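PDB 2I2X: methanol--corrinoid protein co-methyltransferase from Methanosarcina barkeri, which catalyses the transfer of the methyl group of methanol to the corrinoid cofactor of its partner MtaC, the first step of methanogenesis from methanol. Local coordinates for residues L161-S165 against D195-W200; I213-T218 against G261-K267. All blocks are in the same frame, centred on the assembly; numbering follows the deposited sequence.

Interaction 1: residues L161-S165 against D195-W200; sequences LSVES and DMELIW. With ZN (zinc ion), chain Q; K (potassium ion), chain S.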
loop_
_atom_site.group_PDB
_atom_site.type_symbol
_atom_site.label_atom_id
_atom_site.label_comp_id
_atom_site.label_asym_id
_atom_site.label_seq_id
_atom_site.Cartn_x
_atom_site.Cartn_y
_atom_site.Cartn_z
ATOM N N LEU A 161 -15.463 -19.802 7.523
ATOM C CA LEU A 161 -16.691 -19.267 6.953
ATOM C C LEU A 161 -17.121 -18.019 7.710
ATOM O O LEU A 161 -17.147 -18.030 8.936
ATOM C CB LEU A 161 -17.811 -20.320 7.012
ATOM C CG LEU A 161 -17.541 -21.705 6.410
ATOM C CD1 LEU A 161 -18.728 -22.632 6.626
ATOM C CD2 LEU A 161 -17.199 -21.610 4.918
ATOM N N SER A 162 -17.470 -16.962 6.986
ATOM C CA SER A 162 -17.839 -15.695 7.582
ATOM C C SER A 162 -18.877 -15.030 6.695
ATOM O O SER A 162 -19.093 -15.460 5.547
ATOM C CB SER A 162 -16.620 -14.783 7.619
ATOM O OG SER A 162 -15.819 -14.994 8.767
ATOM N N VAL A 163 -19.495 -13.972 7.219
ATOM C CA VAL A 163 -20.372 -13.096 6.446
ATOM C C VAL A 163 -20.344 -11.773 7.168
ATOM O O VAL A 163 -20.089 -11.738 8.361
ATOM C CB VAL A 163 -21.867 -13.612 6.378
ATOM C CG1 VAL A 163 -22.390 -13.995 7.735
ATOM C CG2 VAL A 163 -22.793 -12.545 5.769
ATOM N N GLU A 164 -20.602 -10.696 6.449
ATOM C CA GLU A 164 -20.891 -9.416 7.078
ATOM C C GLU A 164 -22.401 -9.206 6.993
ATOM O O GLU A 164 -22.896 -8.708 5.986
ATOM C CB GLU A 164 -20.200 -8.287 6.324
ATOM C CG GLU A 164 -18.887 -8.696 5.767
ATOM C CD GLU A 164 -17.865 -7.587 5.809
ATOM O OE1 GLU A 164 -18.205 -6.450 6.157
ATOM O OE2 GLU A 164 -16.692 -7.841 5.477
ATOM N N SER A 165 -23.130 -9.604 8.024
ATOM C CA SER A 165 -24.593 -9.665 7.903
ATOM C C SER A 165 -25.326 -8.335 8.150
ATOM O O SER A 165 -24.796 -7.448 8.802
ATOM C CB SER A 165 -25.181 -10.825 8.703
ATOM O OG SER A 165 -24.879 -10.747 10.075
ATOM N N ASP A 195 -31.199 -11.450 14.353
ATOM C CA ASP A 195 -30.833 -12.004 13.047
ATOM C C ASP A 195 -29.552 -12.827 13.164
ATOM O O ASP A 195 -29.432 -13.884 12.533
ATOM C CB ASP A 195 -30.691 -10.910 11.982
ATOM C CG ASP A 195 -30.386 -11.467 10.598
ATOM O OD1 ASP A 195 -31.275 -12.086 9.949
ATOM O OD2 ASP A 195 -29.227 -11.263 10.154
ATOM N N MET A 196 -28.629 -12.360 14.013
ATOM C CA MET A 196 -27.366 -13.032 14.203
ATOM C C MET A 196 -27.595 -14.450 14.696
ATOM O O MET A 196 -26.946 -15.383 14.233
ATOM C CB MET A 196 -26.499 -12.280 15.204
ATOM C CG MET A 196 -25.850 -11.038 14.679
ATOM S SD MET A 196 -24.495 -11.376 13.554
ATOM C CE MET A 196 -23.291 -12.145 14.632
ATOM N N GLU A 197 -28.524 -14.625 15.634
ATOM C CA GLU A 197 -28.797 -15.973 16.119
ATOM C C GLU A 197 -29.391 -16.939 15.076
ATOM O O GLU A 197 -29.057 -18.112 15.082
ATOM C CB GLU A 197 -29.634 -15.950 17.380
ATOM C CG GLU A 197 -29.845 -17.357 17.928
ATOM C CD GLU A 197 -31.018 -17.473 18.857
ATOM O OE1 GLU A 197 -31.071 -18.503 19.557
ATOM O OE2 GLU A 197 -31.865 -16.536 18.894
ATOM N N LEU A 198 -30.239 -16.440 14.180
ATOM C CA LEU A 198 -30.816 -17.256 13.115
ATOM C C LEU A 198 -29.690 -17.794 12.255
ATOM O O LEU A 198 -29.444 -19.006 12.183
ATOM C CB LEU A 198 -31.728 -16.402 12.225
ATOM C CG LEU A 198 -32.928 -16.917 11.399
ATOM C CD1 LEU A 198 -32.959 -16.217 10.045
ATOM C CD2 LEU A 198 -33.005 -18.430 11.207
ATOM N N ILE A 199 -28.974 -16.879 11.621
ATOM C CA ILE A 199 -27.978 -17.260 10.625
ATOM C C ILE A 199 -26.804 -18.074 11.181
ATOM O O ILE A 199 -26.373 -19.052 10.556
ATOM C CB ILE A 199 -27.514 -16.034 9.835
ATOM C CG1 ILE A 199 -26.831 -15.028 10.765
ATOM C CG2 ILE A 199 -28.723 -15.393 9.147
ATOM C CD1 ILE A 199 -26.240 -13.864 10.045
ATOM N N TRP A 200 -26.314 -17.712 12.366
ATOM C CA TRP A 200 -25.143 -18.408 12.904
ATOM C C TRP A 200 -25.418 -19.833 13.399
ATOM O O TRP A 200 -24.523 -20.672 13.420
ATOM C CB TRP A 200 -24.353 -17.528 13.890
ATOM C CG TRP A 200 -23.554 -16.499 13.081
ATOM C CD1 TRP A 200 -23.877 -15.173 12.866
ATOM C CD2 TRP A 200 -22.369 -16.755 12.309
ATOM N NE1 TRP A 200 -22.955 -14.598 12.020
ATOM C CE2 TRP A 200 -22.021 -15.543 11.665
ATOM C CE3 TRP A 200 -21.558 -17.882 12.121
ATOM C CZ2 TRP A 200 -20.888 -15.427 10.845
ATOM C CZ3 TRP A 200 -20.413 -17.766 11.303
ATOM C CH2 TRP A 200 -20.098 -16.548 10.679
HETATM ZN ZN ZN Q . -16.613 -5.102 6.555
HETATM K K K S . -15.388 -6.231 4.218
HETATM O O HOH W 1 -27.085 -9.783 10.980
#

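Interaction 2: residues I213-T218 against G261-K267; sequences ISAGDT and GAVGPGK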
loop_
_atom_site.group_PDB
_atom_site.type_symbol
_atom_site.label_atom_id
_atom_site.label_comp_id
_atom_site.label_asym_id
_atom_site.label_seq_id
_atom_site.Cartn_x
_atom_site.Cartn_y
_atom_site.Cartn_z
ATOM N N ILE A 213 -14.695 -24.427 9.487
ATOM C CA ILE A 213 -14.797 -23.604 10.675
ATOM C C ILE A 213 -15.810 -22.494 10.594
ATOM O O ILE A 213 -15.806 -21.707 9.670
ATOM C CB ILE A 213 -13.413 -23.185 11.211
ATOM C CG1 ILE A 213 -12.957 -24.316 12.164
ATOM C CG2 ILE A 213 -13.490 -21.835 11.957
ATOM C CD1 ILE A 213 -11.602 -24.785 11.921
ATOM N N SER A 214 -16.709 -22.474 11.565
ATOM C CA SER A 214 -17.659 -21.388 11.683
ATOM C C SER A 214 -16.890 -20.246 12.349
ATOM O O SER A 214 -16.649 -20.272 13.557
ATOM C CB SER A 214 -18.864 -21.848 12.515
ATOM O OG SER A 214 -19.764 -20.794 12.754
ATOM N N ALA A 215 -16.468 -19.265 11.562
ATOM C CA ALA A 215 -15.484 -18.321 12.050
ATOM C C ALA A 215 -16.048 -17.104 12.812
ATOM O O ALA A 215 -15.643 -16.844 13.940
ATOM C CB ALA A 215 -14.538 -17.909 10.930
ATOM N N GLY A 216 -16.970 -16.364 12.202
ATOM C CA GLY A 216 -17.630 -15.239 12.870
ATOM C C GLY A 216 -17.969 -14.117 11.903
ATOM O O GLY A 216 -17.582 -14.165 10.735
ATOM N N ASP A 217 -18.654 -13.101 12.426
ATOM C CA ASP A 217 -19.348 -12.020 11.689
ATOM C C ASP A 217 -18.675 -10.684 12.052
ATOM O O ASP A 217 -17.588 -10.674 12.624
ATOM C CB ASP A 217 -20.807 -11.996 12.184
ATOM C CG ASP A 217 -21.792 -11.460 11.160
ATOM O OD1 ASP A 217 -21.658 -10.313 10.696
ATOM O OD2 ASP A 217 -22.754 -12.189 10.856
ATOM N N THR A 218 -19.329 -9.568 11.758
ATOM C CA THR A 218 -18.788 -8.218 12.017
ATOM C C THR A 218 -19.929 -7.294 11.910
ATOM O O THR A 218 -20.696 -7.367 10.931
ATOM C CB THR A 218 -18.058 -7.618 10.789
ATOM O OG1 THR A 218 -17.120 -8.519 10.272
ATOM C CG2 THR A 218 -17.378 -6.360 11.111
ATOM N N GLY A 261 -22.453 -20.712 18.116
ATOM C CA GLY A 261 -21.663 -21.803 17.588
ATOM C C GLY A 261 -20.398 -21.491 16.838
ATOM O O GLY A 261 -19.650 -22.420 16.569
ATOM N N ALA A 262 -20.133 -20.226 16.499
ATOM C CA ALA A 262 -18.845 -19.884 15.869
ATOM C C ALA A 262 -17.743 -19.979 16.912
ATOM O O ALA A 262 -18.030 -19.914 18.086
ATOM C CB ALA A 262 -18.864 -18.477 15.204
ATOM N N VAL A 263 -16.487 -20.108 16.480
ATOM C CA VAL A 263 -15.359 -20.381 17.370
ATOM C C VAL A 263 -14.218 -19.416 17.088
ATOM O O VAL A 263 -13.178 -19.432 17.774
ATOM C CB VAL A 263 -14.844 -21.862 17.198
ATOM C CG1 VAL A 263 -15.936 -22.890 17.608
ATOM C CG2 VAL A 263 -14.368 -22.123 15.774
ATOM N N GLY A 264 -14.419 -18.581 16.072
ATOM C CA GLY A 264 -13.413 -17.616 15.645
ATOM C C GLY A 264 -12.510 -18.208 14.570
ATOM O O GLY A 264 -12.577 -19.400 14.287
ATOM N N PRO A 265 -11.611 -17.397 13.997
ATOM C CA PRO A 265 -11.361 -15.985 14.261
ATOM C C PRO A 265 -12.413 -15.081 13.653
ATOM O O PRO A 265 -12.818 -15.296 12.523
ATOM C CB PRO A 265 -10.010 -15.740 13.585
ATOM C CG PRO A 265 -9.926 -16.799 12.491
ATOM C CD PRO A 265 -10.682 -17.980 13.011
ATOM N N GLY A 266 -12.863 -14.075 14.401
ATOM C CA GLY A 266 -13.809 -13.107 13.873
ATOM C C GLY A 266 -13.242 -12.305 12.722
ATOM O O GLY A 266 -12.035 -12.148 12.592
ATOM N N LYS A 267 -14.124 -11.784 11.891
ATOM C CA LYS A 267 -13.762 -10.901 10.789
ATOM C C LYS A 267 -12.993 -9.673 11.168
ATOM O O LYS A 267 -13.308 -9.000 12.130
ATOM C CB LYS A 267 -15.016 -10.438 10.053
ATOM C CG LYS A 267 -15.520 -11.458 9.050
ATOM C CD LYS A 267 -14.811 -11.261 7.747
ATOM C CE LYS A 267 -15.294 -9.997 7.080
ATOM N NZ LYS A 267 -14.363 -9.656 5.990
#

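Interaction 1: residues L161-S165 against D195-W200
Trp200, on helix 181-210, reaches across to the barrel strand 160-163 and meets it with the far side of its six-membered ring. The chain leaves the helix with CG opposite the carbonyl carbon (chi1 -76°), which swings the indole from CB toward the strand. On the way, CD1 lies 3.4 Å from Met196 O, an oxygen of the preceding turn that sits at the ring edge in its plane. The next atom, NE1, hydrogen-bonds to Asp217, so the polar corner of the indole is satisfied by a loop beyond this contact. CZ2 then touches Val163 CG1 at 3.7 Å, the methyl approaching obliquely while the two side chains run past each other in opposite directions. At the tip, CH2 meets the strand backbone edge-on: Leu161 O is 3.7 Å from it and Ser162 CA 3.9 Å.

Around Ser165 the contact turns partly polar. The hydroxyl of Ser165 is packed among apolar atoms, with Ile199 CD1 3.4 Å from its OG, and Met196, curling back on itself, brings SD to 3.6 Å from the same oxygen. A water bridges the segments, donating to Ser165 OG over 2.6 Å and to Asp195 OD2 over 2.7 Å. Asp195 also forms a salt bridge to Arg130 through its other oxygen.

Between Val163 and Ser165, Glu164 points away from the helix, does not touch it, and binds zinc and potassium. The helix thus packs against strand 160-163 of the TIM barrel, just before this metal ligand. Because the water spends its protons on both partners, Ser165 OG acts toward it as an acceptor, consistent with the serine giving its own proton to Asp217.

Interaction 2: residues I213-T218 against G261-K267
The peptide carbonyl of Ser214 meets the peptide N-H of Val263, and Val263 N donates to Ser214 O over 2.9 Å. A second peptide group, the cis one before Pro265, has its carbonyl oxygen, Gly264 O, 3.5 Å from Ile213 CG2. In the TIM barrel, strand 213-216 is the fifth of the parallel strands, and 261-267, though not a regular strand, runs alongside it in the place expected of the sixth: Gly266 makes a backbone hydrogen bond to Thr285 of strand 285-287.

The backbones run close together. Gly264 CA makes a CA-H...O contact of 2.9 Å to Ala215 O, and Gly216, with a positive phi of 147° open to glycine, lies with its CA 4.5 Å from Gly266 CA. Between the backbones, Ser214 and Ala262 meet: a chi1 of 175° turns Ser214 OG toward Ala262, 3.5 Å from its CB, and the hydroxyl is hydrogen-bonded to Ser204 on helix 181-210. At the start of the strand, Ile213 lies athwart Val263, CG2 to CG2 at 3.9 Å.

Past the strand, Asp217 OD1 uses its anti lone pair to hold Thr218 N at 2.7 Å, while Arg253 forms a salt bridge to the same oxygen. Lys267 rests its CG 3.8 Å from Gly216 O; the chain then kinks twice, so that NZ leaves the contact for a salt bridge with Glu84 OE2 and a hydrogen bond to Glu86 OE2.

How the interactions relate
Interactions 1 and 2 lie on neighbouring barrel strands, 160-163 and 213-216, with centres about 9 Å apart. Asp217 of interaction 2 joins them: its OD2 is 2.7 Å from Trp200 NE1 and also 2.7 Å from Ser165 OG, both probable hydrogen bonds. Segment 161-165 carries the metal ligand Glu164, which Lys267 of interaction 2 approaches. Glu164 OE1 binds the zinc ion at 2.1 Å, with Cys220 and Cys269 as its protein partners, and OE2 binds the potassium ion at 2.4 Å. Lys267 makes a weak hydrogen bond to that OE2, its side chain about 4 Å from the potassium ion. The cobamide lies about 7 Å from the side chain of Val163, placing interaction 1 close to the cofactor.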